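Local coordinates for protein putative ABC transporter subunit, substrate-binding component (Rhodopseudomonas palustris, PDB 4EVQ) that binds 4-hydroxybenzoate and, as the substrate-binding component of an ABC transporter, probably delivers such lignin-derived benzoates for uptake, at residues L21-S26 against I87-S92; G33-R38 against V288-G293; G39-V44 against F58-D63; Q292-G297 against A327-P332. All coordinates share one frame; numbering follows the deposited sequence.

Interaction 1 of 4, residues L21-S26 against I87-S92; sequences LLLPYS and IGTVHS. With PHB (p-hydroxybenzoic acid), chain H.
Pro24 CD presses on Val90 CG2 at 3.4 Å, tighter than an ordinary carbon contact, with the proline and the valine crossing at about a right angle. Val90 works with both branches: while CG2 takes the proline, CG1, swung anti to the backbone N (chi1 171°), reaches C2 of the bound p-hydroxybenzoic acid, 3.9 Å away. Replacing Pro24 by an alanine takes away CG and CD, which is likely to open a gap beside Val90 CG2 and let this pocket residue shift against the ligand. Ser92 grips both carboxylate oxygens: Ser92 N donates to O1' of p-hydroxybenzoic acid (2.8 Å) and Ser92 OG to its O2' (2.6 Å). His91 is the N-cap of the helix that Ser92 begins, so the carboxylate meets a helix start, which would probably favour its charge.

Behind this first shell, Leu22 N donates to Ile87 O (2.9 Å), and Leu21 CD2 lies alongside Ile87 CB (3.7 Å). Gly88 passes so close to Leu22 O that a CB there would clash, and the peptide bond leading into Thr89 is cis. Thr89 OG1 is hydrogen-bonded to Asp63. The two strands, 17-23 and 85-88, are parallel neighbours in one sheet; Leu21 and Leu23 face helix 30-46, whereas Leu22 packs against helices 67-80 and 92-105.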
loop_
_atom_site.group_PDB
_atom_site.type_symbol
_atom_site.label_atom_id
_atom_site.label_comp_id
_atom_site.label_asym_id
_atom_site.label_seq_id
_atom_site.Cartn_x
_atom_site.Cartn_y
_atom_site.Cartn_z
ATOM N N LEU A 21 -14.136 -7.378 5.608
ATOM C CA LEU A 21 -12.698 -7.184 5.445
ATOM C C LEU A 21 -12.176 -8.322 4.680
ATOM O O LEU A 21 -12.135 -9.450 5.196
ATOM C CB LEU A 21 -11.939 -7.111 6.751
ATOM C CG LEU A 21 -12.244 -6.061 7.761
ATOM C CD1 LEU A 21 -11.148 -6.050 8.851
ATOM C CD2 LEU A 21 -12.269 -4.715 7.081
ATOM N N LEU A 22 -11.778 -8.098 3.451
ATOM C CA LEU A 22 -11.149 -9.117 2.629
ATOM C C LEU A 22 -9.667 -8.825 2.605
ATOM O O LEU A 22 -9.233 -7.842 1.987
ATOM C CB LEU A 22 -11.721 -9.078 1.207
ATOM C CG LEU A 22 -11.210 -10.136 0.228
ATOM C CD1 LEU A 22 -11.670 -11.533 0.649
ATOM C CD2 LEU A 22 -11.604 -9.860 -1.240
ATOM N N LEU A 23 -8.900 -9.630 3.306
ATOM C CA LEU A 23 -7.482 -9.359 3.512
ATOM C C LEU A 23 -6.751 -10.654 3.623
ATOM O O LEU A 23 -7.374 -11.684 3.918
ATOM C CB LEU A 23 -7.248 -8.520 4.784
ATOM C CG LEU A 23 -7.711 -7.056 4.726
ATOM C CD1 LEU A 23 -7.668 -6.473 6.122
ATOM C CD2 LEU A 23 -6.802 -6.294 3.779
ATOM N N PRO A 24 -5.420 -10.622 3.437
ATOM C CA PRO A 24 -4.628 -11.834 3.666
ATOM C C PRO A 24 -4.397 -12.067 5.143
ATOM O O PRO A 24 -3.601 -11.368 5.756
ATOM C CB PRO A 24 -3.339 -11.562 2.914
ATOM C CG PRO A 24 -3.209 -10.060 2.927
ATOM C CD PRO A 24 -4.611 -9.525 2.874
ATOM N N TYR A 25 -5.076 -13.064 5.713
ATOM C CA TYR A 25 -4.852 -13.446 7.113
ATOM C C TYR A 25 -3.971 -14.694 7.189
ATOM O O TYR A 25 -3.781 -15.249 8.258
ATOM C CB TYR A 25 -6.187 -13.675 7.821
ATOM C CG TYR A 25 -6.954 -12.368 8.012
ATOM C CD1 TYR A 25 -6.484 -11.406 8.910
ATOM C CD2 TYR A 25 -8.130 -12.070 7.309
ATOM C CE1 TYR A 25 -7.137 -10.195 9.086
ATOM C CE2 TYR A 25 -8.781 -10.843 7.520
ATOM C CZ TYR A 25 -8.256 -9.933 8.413
ATOM O OH TYR A 25 -8.900 -8.735 8.614
ATOM N N SER A 26 -3.562 -15.202 6.035
ATOM C CA SER A 26 -2.626 -16.303 5.944
ATOM C C SER A 26 -1.704 -16.017 4.778
ATOM O O SER A 26 -1.964 -15.154 3.950
ATOM C CB SER A 26 -3.356 -17.643 5.722
ATOM O OG SER A 26 -4.029 -17.635 4.491
ATOM N N ILE A 87 -14.006 -3.575 2.630
ATOM C CA ILE A 87 -12.625 -3.063 2.734
ATOM C C ILE A 87 -11.665 -4.190 2.359
ATOM O O ILE A 87 -11.620 -5.235 3.009
ATOM C CB ILE A 87 -12.314 -2.478 4.130
ATOM C CG1 ILE A 87 -13.290 -1.348 4.451
ATOM C CG2 ILE A 87 -10.837 -2.027 4.217
ATOM C CD1 ILE A 87 -13.106 -0.761 5.813
ATOM N N GLY A 88 -10.896 -3.991 1.298
ATOM C CA GLY A 88 -9.870 -4.960 0.909
ATOM C C GLY A 88 -9.277 -4.533 -0.403
ATOM O O GLY A 88 -9.767 -3.596 -1.060
ATOM N N THR A 89 -8.130 -5.089 -0.806
ATOM C CA THR A 89 -7.295 -6.017 -0.085
ATOM C C THR A 89 -5.823 -5.629 -0.292
ATOM O O THR A 89 -5.539 -4.475 -0.680
ATOM C CB THR A 89 -7.597 -7.430 -0.537
ATOM O OG1 THR A 89 -6.774 -8.367 0.222
ATOM C CG2 THR A 89 -7.335 -7.637 -2.016
ATOM N N VAL A 90 -4.894 -6.541 -0.047
ATOM C CA VAL A 90 -3.458 -6.314 -0.232
ATOM C C VAL A 90 -2.924 -6.595 -1.599
ATOM O O VAL A 90 -2.276 -5.739 -2.190
ATOM C CB VAL A 90 -2.665 -7.135 0.823
ATOM C CG1 VAL A 90 -1.161 -7.132 0.549
ATOM C CG2 VAL A 90 -2.935 -6.579 2.234
ATOM N N HIS A 91 -3.183 -7.778 -2.122
ATOM C CA HIS A 91 -2.607 -8.255 -3.393
ATOM C C HIS A 91 -3.393 -7.699 -4.583
ATOM O O HIS A 91 -4.613 -7.813 -4.620
ATOM C CB HIS A 91 -2.646 -9.791 -3.344
ATOM C CG HIS A 91 -2.028 -10.498 -4.515
ATOM N ND1 HIS A 91 -2.604 -10.535 -5.767
ATOM C CD2 HIS A 91 -0.954 -11.317 -4.579
ATOM C CE1 HIS A 91 -1.888 -11.312 -6.560
ATOM N NE2 HIS A 91 -0.866 -11.783 -5.870
ATOM N N SER A 92 -2.697 -7.072 -5.510
ATOM C CA SER A 92 -3.344 -6.400 -6.625
ATOM C C SER A 92 -4.173 -7.296 -7.500
ATOM O O SER A 92 -5.171 -6.854 -8.043
ATOM C CB SER A 92 -2.314 -5.710 -7.515
ATOM O OG SER A 92 -1.896 -4.466 -7.013
HETATM C "C1'" PHB H . 0.048 -5.264 -4.240
HETATM O "O1'" PHB H . -0.088 -6.437 -4.657
HETATM O "O2'" PHB H . -0.605 -4.267 -4.745
HETATM C C1 PHB H . 0.959 -4.929 -3.127
HETATM C C2 PHB H . 1.298 -5.916 -2.202
HETATM C C3 PHB H . 2.168 -5.614 -1.165
HETATM C C4 PHB H . 2.695 -4.368 -1.070
HETATM C C5 PHB H . 2.356 -3.367 -1.961
HETATM C C6 PHB H . 1.501 -3.673 -2.977
HETATM O O4 PHB H . 3.544 -4.057 -0.072
#

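Interaction 2 of 4, residues G33-R38 against V288-G293; sequences GEAITR and VFAVQG
Ile36 lies across the first turn of the facing helix, its CG1 meeting Phe289 O at 3.4 Å and also resting on Phe289 CB. With CG1 held beside the backbone N (chi1 -68°), the other branch, CG2, is turned toward Gly293 and stops 4.0 Å from its CA. Ala35 fills the neighbouring position: its CB touches Phe289 CB at 3.8 Å, and its carbonyl O receives a CA-H...O contact from Ala290 CA at 3.3 Å.

This is close helix packing through small residues, a worked case of how glycine and alanine let backbones approach. The axes of segments 33-38 and 288-293 come within 6.7 Å and cross at -40°. Gly293 is central to it, since a CB at that position would run into Ile36 O. Within the periplasmic binding protein fold, helix 30-46 follows strand 17-23 and lies against it, with Ile36 packed on Leu23 and on Val90 of the ligand pocket. The ring of Phe289 leads away from helix 30-46 and touches the bound p-hydroxybenzoic acid, with Val288 CG1 lying over one of its faces. Ala290 also rests on Phe278 of helix 269-282.

Along helix 30-46, Gly33 O accepts from both Thr37 N and Thr37 OG1 (2.8 Å for the hydroxyl), which arrive from opposite faces of the carbonyl plane. Thr37 OG1 is also hydrogen-bonded to Tyr25 OH, tying the helix to the loop that follows strand 17-23.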
loop_
_atom_site.group_PDB
_atom_site.type_symbol
_atom_site.label_atom_id
_atom_site.label_comp_id
_atom_site.label_asym_id
_atom_site.label_seq_id
_atom_site.Cartn_x
_atom_site.Cartn_y
_atom_site.Cartn_z
ATOM N N GLY A 33 -1.911 -7.961 6.159
ATOM C CA GLY A 33 -3.323 -8.039 6.551
ATOM C C GLY A 33 -3.513 -7.729 8.026
ATOM O O GLY A 33 -4.473 -7.049 8.425
ATOM N N GLU A 34 -2.616 -8.251 8.848
ATOM C CA GLU A 34 -2.617 -7.964 10.272
ATOM C C GLU A 34 -2.442 -6.457 10.552
ATOM O O GLU A 34 -3.179 -5.871 11.353
ATOM C CB GLU A 34 -1.514 -8.734 10.992
ATOM C CG GLU A 34 -1.363 -8.430 12.501
ATOM C CD GLU A 34 -0.207 -9.191 13.100
ATOM O OE1 GLU A 34 0.965 -8.917 12.768
ATOM O OE2 GLU A 34 -0.480 -10.090 13.904
ATOM N N ALA A 35 -1.450 -5.824 9.923
ATOM C CA ALA A 35 -1.217 -4.394 10.154
ATOM C C ALA A 35 -2.415 -3.522 9.745
ATOM O O ALA A 35 -2.765 -2.587 10.454
ATOM C CB ALA A 35 0.036 -3.964 9.405
ATOM N N ILE A 36 -3.001 -3.824 8.604
ATOM C CA ILE A 36 -4.169 -3.059 8.129
ATOM C C ILE A 36 -5.324 -3.226 9.096
ATOM O O ILE A 36 -6.017 -2.251 9.428
ATOM C CB ILE A 36 -4.559 -3.514 6.701
ATOM C CG1 ILE A 36 -3.453 -3.086 5.701
ATOM C CG2 ILE A 36 -5.912 -2.937 6.300
ATOM C CD1 ILE A 36 -3.578 -3.784 4.380
ATOM N N THR A 37 -5.568 -4.464 9.514
ATOM C CA THR A 37 -6.659 -4.719 10.445
ATOM C C THR A 37 -6.439 -3.993 11.786
ATOM O O THR A 37 -7.380 -3.384 12.358
ATOM C CB THR A 37 -6.803 -6.227 10.670
ATOM O OG1 THR A 37 -7.060 -6.875 9.416
ATOM C CG2 THR A 37 -7.962 -6.559 11.606
ATOM N N ARG A 38 -5.188 -3.997 12.246
ATOM C CA ARG A 38 -4.841 -3.276 13.476
ATOM C C ARG A 38 -5.074 -1.785 13.354
ATOM O O ARG A 38 -5.639 -1.151 14.261
ATOM C CB ARG A 38 -3.390 -3.542 13.895
ATOM C CG ARG A 38 -3.122 -4.934 14.495
ATOM C CD ARG A 38 -1.638 -5.122 14.682
ATOM N NE ARG A 38 -1.369 -6.305 15.469
ATOM C CZ ARG A 38 -0.159 -6.683 15.862
ATOM N NH1 ARG A 38 0.927 -6.040 15.432
ATOM N NH2 ARG A 38 -0.039 -7.750 16.678
ATOM N N VAL A 288 3.410 1.492 7.137
ATOM C CA VAL A 288 2.513 2.125 6.152
ATOM C C VAL A 288 1.204 1.385 6.044
ATOM O O VAL A 288 0.170 2.009 5.773
ATOM C CB VAL A 288 3.221 2.262 4.769
ATOM C CG1 VAL A 288 3.461 0.912 4.104
ATOM C CG2 VAL A 288 2.461 3.238 3.852
ATOM N N PHE A 289 1.204 0.061 6.206
ATOM C CA PHE A 289 -0.009 -0.723 6.079
ATOM C C PHE A 289 -0.954 -0.390 7.194
ATOM O O PHE A 289 -2.185 -0.219 6.967
ATOM C CB PHE A 289 0.376 -2.209 6.023
ATOM C CG PHE A 289 1.443 -2.486 5.002
ATOM C CD1 PHE A 289 1.170 -2.415 3.661
ATOM C CD2 PHE A 289 2.721 -2.840 5.393
ATOM C CE1 PHE A 289 2.160 -2.609 2.707
ATOM C CE2 PHE A 289 3.705 -3.080 4.483
ATOM C CZ PHE A 289 3.443 -2.954 3.146
ATOM N N ALA A 290 -0.442 -0.256 8.415
ATOM C CA ALA A 290 -1.274 0.197 9.528
ATOM C C ALA A 290 -1.841 1.587 9.306
ATOM O O ALA A 290 -3.021 1.825 9.613
ATOM C CB ALA A 290 -0.493 0.152 10.808
ATOM N N VAL A 291 -1.060 2.507 8.746
ATOM C CA VAL A 291 -1.551 3.829 8.438
ATOM C C VAL A 291 -2.683 3.754 7.451
ATOM O O VAL A 291 -3.693 4.481 7.580
ATOM C CB VAL A 291 -0.425 4.690 7.859
ATOM C CG1 VAL A 291 -0.936 6.028 7.350
ATOM C CG2 VAL A 291 0.662 4.946 8.892
ATOM N N GLN A 292 -2.547 2.951 6.409
ATOM C CA GLN A 292 -3.547 2.822 5.384
ATOM C C GLN A 292 -4.851 2.259 5.945
ATOM O O GLN A 292 -5.933 2.676 5.515
ATOM C CB GLN A 292 -3.027 1.979 4.208
ATOM C CG GLN A 292 -1.916 2.699 3.444
ATOM C CD GLN A 292 -1.111 1.836 2.487
ATOM O OE1 GLN A 292 -0.290 2.350 1.759
ATOM N NE2 GLN A 292 -1.349 0.533 2.484
ATOM N N GLY A 293 -4.779 1.357 6.894
ATOM C CA GLY A 293 -5.967 0.837 7.578
ATOM C C GLY A 293 -6.604 1.870 8.463
ATOM O O GLY A 293 -7.839 2.024 8.479
#

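Interaction 3 of 4, residues G39-V44 against F58-D63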
loop_
_atom_site.group_PDB
_atom_site.type_symbol
_atom_site.label_atom_id
_atom_site.label_comp_id
_atom_site.label_asym_id
_atom_site.label_seq_id
_atom_site.Cartn_x
_atom_site.Cartn_y
_atom_site.Cartn_z
ATOM N N GLY A 39 -4.644 -1.213 12.246
ATOM C CA GLY A 39 -4.895 0.206 12.035
ATOM C C GLY A 39 -6.384 0.562 12.064
ATOM O O GLY A 39 -6.801 1.553 12.681
ATOM N N LEU A 40 -7.182 -0.241 11.385
ATOM C CA LEU A 40 -8.618 0.008 11.325
ATOM C C LEU A 40 -9.287 -0.198 12.693
ATOM O O LEU A 40 -10.125 0.609 13.128
ATOM C CB LEU A 40 -9.208 -0.898 10.256
ATOM C CG LEU A 40 -10.707 -0.813 10.043
ATOM C CD1 LEU A 40 -11.159 0.603 9.725
ATOM C CD2 LEU A 40 -11.021 -1.757 8.915
ATOM N N GLU A 41 -8.917 -1.266 13.396
ATOM C CA GLU A 41 -9.496 -1.521 14.709
ATOM C C GLU A 41 -9.071 -0.461 15.718
ATOM O O GLU A 41 -9.846 -0.065 16.583
ATOM C CB GLU A 41 -9.095 -2.915 15.204
ATOM C CG GLU A 41 -9.784 -3.996 14.378
ATOM C CD GLU A 41 -9.394 -5.427 14.760
ATOM O OE1 GLU A 41 -8.248 -5.678 15.169
ATOM O OE2 GLU A 41 -10.263 -6.311 14.595
ATOM N N LEU A 42 -7.814 -0.037 15.650
ATOM C CA LEU A 42 -7.355 1.009 16.557
ATOM C C LEU A 42 -8.128 2.292 16.313
ATOM O O LEU A 42 -8.491 3.018 17.261
ATOM C CB LEU A 42 -5.830 1.236 16.384
ATOM C CG LEU A 42 -5.161 2.034 17.504
ATOM C CD1 LEU A 42 -5.127 1.231 18.828
ATOM C CD2 LEU A 42 -3.752 2.499 17.051
ATOM N N TYR A 43 -8.352 2.619 15.059
ATOM C CA TYR A 43 -9.154 3.832 14.793
ATOM C C TYR A 43 -10.540 3.711 15.370
ATOM O O TYR A 43 -11.028 4.649 15.999
ATOM C CB TYR A 43 -9.261 4.139 13.299
ATOM C CG TYR A 43 -10.043 5.395 13.101
ATOM C CD1 TYR A 43 -9.507 6.610 13.445
ATOM C CD2 TYR A 43 -11.358 5.347 12.676
ATOM C CE1 TYR A 43 -10.249 7.776 13.351
ATOM C CE2 TYR A 43 -12.115 6.508 12.575
ATOM C CZ TYR A 43 -11.551 7.719 12.896
ATOM O OH TYR A 43 -12.265 8.885 12.786
ATOM N N VAL A 44 -11.192 2.581 15.135
ATOM C CA VAL A 44 -12.545 2.406 15.696
ATOM C C VAL A 44 -12.488 2.544 17.217
ATOM O O VAL A 44 -13.356 3.186 17.800
ATOM C CB VAL A 44 -13.140 1.063 15.277
ATOM C CG1 VAL A 44 -14.393 0.733 16.075
ATOM C CG2 VAL A 44 -13.439 1.059 13.741
ATOM N N PHE A 58 -16.751 -6.443 12.309
ATOM C CA PHE A 58 -15.861 -6.783 11.200
ATOM C C PHE A 58 -16.042 -8.245 10.844
ATOM O O PHE A 58 -15.924 -9.129 11.694
ATOM C CB PHE A 58 -14.390 -6.522 11.547
ATOM C CG PHE A 58 -14.027 -5.056 11.625
ATOM C CD1 PHE A 58 -14.029 -4.264 10.486
ATOM C CD2 PHE A 58 -13.656 -4.482 12.824
ATOM C CE1 PHE A 58 -13.701 -2.932 10.549
ATOM C CE2 PHE A 58 -13.324 -3.121 12.886
ATOM C CZ PHE A 58 -13.335 -2.365 11.755
ATOM N N VAL A 59 -16.332 -8.496 9.585
ATOM C CA VAL A 59 -16.445 -9.832 9.066
ATOM C C VAL A 59 -15.179 -10.084 8.285
ATOM O O VAL A 59 -15.010 -9.562 7.168
ATOM C CB VAL A 59 -17.680 -9.974 8.167
ATOM C CG1 VAL A 59 -17.778 -11.388 7.679
ATOM C CG2 VAL A 59 -18.945 -9.527 8.948
ATOM N N LYS A 60 -14.279 -10.893 8.834
ATOM C CA LYS A 60 -12.931 -11.012 8.283
ATOM C C LYS A 60 -12.796 -12.261 7.415
ATOM O O LYS A 60 -12.890 -13.391 7.916
ATOM C CB LYS A 60 -11.946 -11.061 9.442
ATOM C CG LYS A 60 -12.021 -9.857 10.361
ATOM C CD LYS A 60 -11.122 -9.997 11.570
ATOM C CE LYS A 60 -11.107 -8.719 12.380
ATOM N NZ LYS A 60 -10.214 -8.860 13.572
ATOM N N VAL A 61 -12.540 -12.077 6.131
ATOM C CA VAL A 61 -12.453 -13.162 5.164
ATOM C C VAL A 61 -11.028 -13.185 4.655
ATOM O O VAL A 61 -10.500 -12.184 4.165
ATOM C CB VAL A 61 -13.456 -12.961 4.015
ATOM C CG1 VAL A 61 -13.287 -14.002 2.931
ATOM C CG2 VAL A 61 -14.903 -12.948 4.571
ATOM N N ASP A 62 -10.380 -14.332 4.802
ATOM C CA ASP A 62 -9.034 -14.537 4.355
ATOM C C ASP A 62 -8.951 -14.790 2.875
ATOM O O ASP A 62 -9.410 -15.819 2.390
ATOM C CB ASP A 62 -8.487 -15.762 5.070
ATOM C CG ASP A 62 -7.014 -16.027 4.749
ATOM O OD1 ASP A 62 -6.315 -15.158 4.148
ATOM O OD2 ASP A 62 -6.553 -17.120 5.134
ATOM N N ASP A 63 -8.341 -13.843 2.135
ATOM C CA ASP A 63 -8.243 -13.986 0.687
ATOM C C ASP A 63 -7.060 -14.834 0.227
ATOM O O ASP A 63 -6.956 -15.168 -0.941
ATOM C CB ASP A 63 -8.216 -12.619 -0.014
ATOM C CG ASP A 63 -6.845 -11.899 0.073
ATOM O OD1 ASP A 63 -5.905 -12.343 0.689
ATOM O OD2 ASP A 63 -6.703 -10.841 -0.541
#
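Glu41 CG stands beside its backbone N (chi1 -70°) and the chain runs on extended, while Lys60 takes the same first turn and stretches fully, so that carboxylate and ammonium approach from opposite directions. Lys60 NZ meets Glu41 OE2 at 2.7 Å in a hydrogen-bonded salt bridge, coming in on the syn side of that oxygen but 28° out of the carboxylate plane. Lys60 and Leu40 are each modelled in two conformers, so the bridge is certain only for the lysine conformer described.

Next to the charged pair, Phe58 is the apolar link. Its ring projects from strand 54-62 to the helix, where three side chains receive it: Val44 CG2 lies at the ring edge, 4.0 Å from CZ, and Glu41 CG comes obliquely to CE2 at 3.9 Å. Leu40, in the conformer described, sets CD2 obliquely near CE1.

The local axes of helix 39-44 and strand 58-62 run almost antiparallel, at 175°, and remain 12.1 Å apart, a span that the phenylalanine bridges. The contact is helix-on-sheet layering of the alpha/beta lobe, and Leu21 of the adjoining strand 17-23 packs on both Leu40 and Phe58. With an alanine at Glu41, Lys60 would probably lose its charged mate here and turn more freely, and the CE2 side of the Phe58 ring would be less covered. Apolar contacts around Phe58 thus join the layers, and at their partly exposed margin the aliphatic stem of Glu41 serves the ring while, in this conformer, its carboxylate serves the lysine.

Interaction 4 of 4, residues Q292-G297 against A327-P332; sequences QGWDAG and ASPRGP
One oxygen, Asp295 OD2, collects two short bonds and a weak third from a single tight turn. Ser328 OG donates to Asp295 OD2 at 2.5 Å, unusually short. Arg330 NH2 reaches Asp295 OD2 at 2.7 Å, and Arg330 NE does so only weakly. The turn, Pro329-Arg330, closes the hairpin of strands 325-328 and 331-334, with Ser328 and Gly331 joined by backbone hydrogen bonds in both directions. An ST turn reinforces it: Ser328 OG, set anti to its own N (chi1 166°), accepts from Arg330 N at 2.9 Å. The serine hydroxyl therefore both shapes the turn and fastens it to helix 288-306.

Arg330 is modelled in two conformers, and in the one described the salt bridge is flat. Carboxylate and guanidinium planes lie only 11° apart, and OD2 sits at the guanidinium edge, offering its anti lone pair to NH2 along a nearly straight bond of 170°. Arg330 reaches it by bending at chi3, and NH2 has a second acceptor in Thr131 O. Such gathering of donors would probably stabilise the negative charge of this buried aspartate, whose OD1 is held by Gln298.

Pro329 makes the apolar half of the contact. Its CD lies obliquely against Trp294 CD1 at 3.7 Å and near Asp295 OD1 at 3.6 Å, while the indole NE1 is hydrogen-bonded to Glu270 of helix 269-282. Gln292 CG lies over one face of the Arg330 guanidinium, 4.5 Å from NH1, and its amide oxygen is hydrogen-bonded to His261.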
loop_
_atom_site.group_PDB
_atom_site.type_symbol
_atom_site.label_atom_id
_atom_site.label_comp_id
_atom_site.label_asym_id
_atom_site.label_seq_id
_atom_site.Cartn_x
_atom_site.Cartn_y
_atom_site.Cartn_z
ATOM N N GLN A 292 -2.547 2.951 6.409
ATOM C CA GLN A 292 -3.547 2.822 5.384
ATOM C C GLN A 292 -4.851 2.259 5.945
ATOM O O GLN A 292 -5.933 2.676 5.515
ATOM C CB GLN A 292 -3.027 1.979 4.208
ATOM C CG GLN A 292 -1.916 2.699 3.444
ATOM C CD GLN A 292 -1.111 1.836 2.487
ATOM O OE1 GLN A 292 -0.290 2.350 1.759
ATOM N NE2 GLN A 292 -1.349 0.533 2.484
ATOM N N GLY A 293 -4.779 1.357 6.894
ATOM C CA GLY A 293 -5.967 0.837 7.578
ATOM C C GLY A 293 -6.604 1.870 8.463
ATOM O O GLY A 293 -7.839 2.024 8.479
ATOM N N TRP A 294 -5.813 2.567 9.233
ATOM C CA TRP A 294 -6.316 3.660 10.044
ATOM C C TRP A 294 -7.063 4.678 9.203
ATOM O O TRP A 294 -8.170 5.147 9.571
ATOM C CB TRP A 294 -5.116 4.300 10.727
ATOM C CG TRP A 294 -5.361 5.541 11.550
ATOM C CD1 TRP A 294 -5.259 6.828 11.113
ATOM C CD2 TRP A 294 -5.599 5.618 12.968
ATOM N NE1 TRP A 294 -5.456 7.688 12.155
ATOM C CE2 TRP A 294 -5.656 6.986 13.309
ATOM C CE3 TRP A 294 -5.792 4.671 13.966
ATOM C CZ2 TRP A 294 -5.912 7.438 14.615
ATOM C CZ3 TRP A 294 -5.995 5.119 15.275
ATOM C CH2 TRP A 294 -6.053 6.484 15.587
ATOM N N ASP A 295 -6.499 5.050 8.074
ATOM C CA ASP A 295 -7.133 6.038 7.229
ATOM C C ASP A 295 -8.346 5.515 6.501
ATOM O O ASP A 295 -9.249 6.313 6.166
ATOM C CB ASP A 295 -6.133 6.646 6.242
ATOM C CG ASP A 295 -5.126 7.565 6.934
ATOM O OD1 ASP A 295 -5.457 8.161 7.992
ATOM O OD2 ASP A 295 -4.002 7.739 6.403
ATOM N N ALA A 296 -8.412 4.228 6.236
ATOM C CA ALA A 296 -9.660 3.628 5.762
ATOM C C ALA A 296 -10.721 3.846 6.824
ATOM O O ALA A 296 -11.863 4.185 6.466
ATOM C CB ALA A 296 -9.472 2.155 5.462
ATOM N N GLY A 297 -10.374 3.709 8.099
ATOM C CA GLY A 297 -11.299 4.003 9.198
ATOM C C GLY A 297 -11.698 5.452 9.191
ATOM O O GLY A 297 -12.905 5.739 9.292
ATOM N N ALA A 327 -6.855 14.860 8.615
ATOM C CA ALA A 327 -5.449 14.672 8.892
ATOM C C ALA A 327 -5.160 13.182 9.042
ATOM O O ALA A 327 -5.786 12.454 9.830
ATOM C CB ALA A 327 -5.080 15.396 10.108
ATOM N N SER A 328 -4.182 12.741 8.263
ATOM C CA SER A 328 -3.641 11.394 8.340
ATOM C C SER A 328 -2.325 11.442 9.092
ATOM O O SER A 328 -1.657 12.451 9.074
ATOM C CB SER A 328 -3.386 10.902 6.909
ATOM O OG SER A 328 -2.564 9.712 6.897
ATOM N N PRO A 329 -1.868 10.307 9.632
ATOM C CA PRO A 329 -0.490 10.190 10.071
ATOM C C PRO A 329 0.497 10.627 8.976
ATOM O O PRO A 329 1.599 11.082 9.281
ATOM C CB PRO A 329 -0.373 8.696 10.443
ATOM C CG PRO A 329 -1.735 8.374 10.962
ATOM C CD PRO A 329 -2.644 9.105 9.963
ATOM N N ARG A 330 0.137 10.527 7.702
ATOM C CA ARG A 330 1.005 11.005 6.599
ATOM C C ARG A 330 1.129 12.519 6.556
ATOM O O ARG A 330 2.133 13.182 6.274
ATOM C CB ARG A 330 0.383 10.543 5.291
ATOM C CG ARG A 330 0.566 9.042 5.194
ATOM C CD ARG A 330 -0.089 8.411 3.978
ATOM N NE ARG A 330 -1.474 8.045 4.277
ATOM C CZ ARG A 330 -2.269 7.373 3.458
ATOM N NH1 ARG A 330 -1.858 7.032 2.253
ATOM N NH2 ARG A 330 -3.472 7.006 3.880
ATOM N N GLY A 331 0.015 13.093 6.784
ATOM C CA GLY A 331 -0.151 14.508 6.422
ATOM C C GLY A 331 -1.618 14.742 6.080
ATOM O O GLY A 331 -2.446 13.885 6.391
ATOM N N PRO A 332 -1.971 15.889 5.440
ATOM C CA PRO A 332 -3.365 16.040 5.016
ATOM C C PRO A 332 -3.750 14.979 3.986
ATOM O O PRO A 332 -3.015 14.727 3.048
ATOM C CB PRO A 332 -3.396 17.443 4.383
ATOM C CG PRO A 332 -2.233 18.177 4.970
ATOM C CD PRO A 332 -1.185 17.119 5.185
#

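Overall arrangement
Helices 30-46 and 288-306 form the hub of the set. Interactions 2 and 3 share the first, and interactions 2 and 4 share the second, meeting at Gln292 and Gly293. Interactions 1 and 3 reach one sheet through its neighbouring strands 17-23 and 54-62. Centres of interactions 2 and 3 lie about 9 Å apart, whereas those of interactions 1 and 4 lie about 18 Å apart. Along the chain, interaction 3 nests inside the loops closed by interactions 1 and 2, which cross; interaction 4 follows interaction 3. Sheet, helix, helix and hairpin are thus packed in succession, and interaction 1 contributes three residues and interaction 2 one to the p-hydroxybenzoic acid pocket.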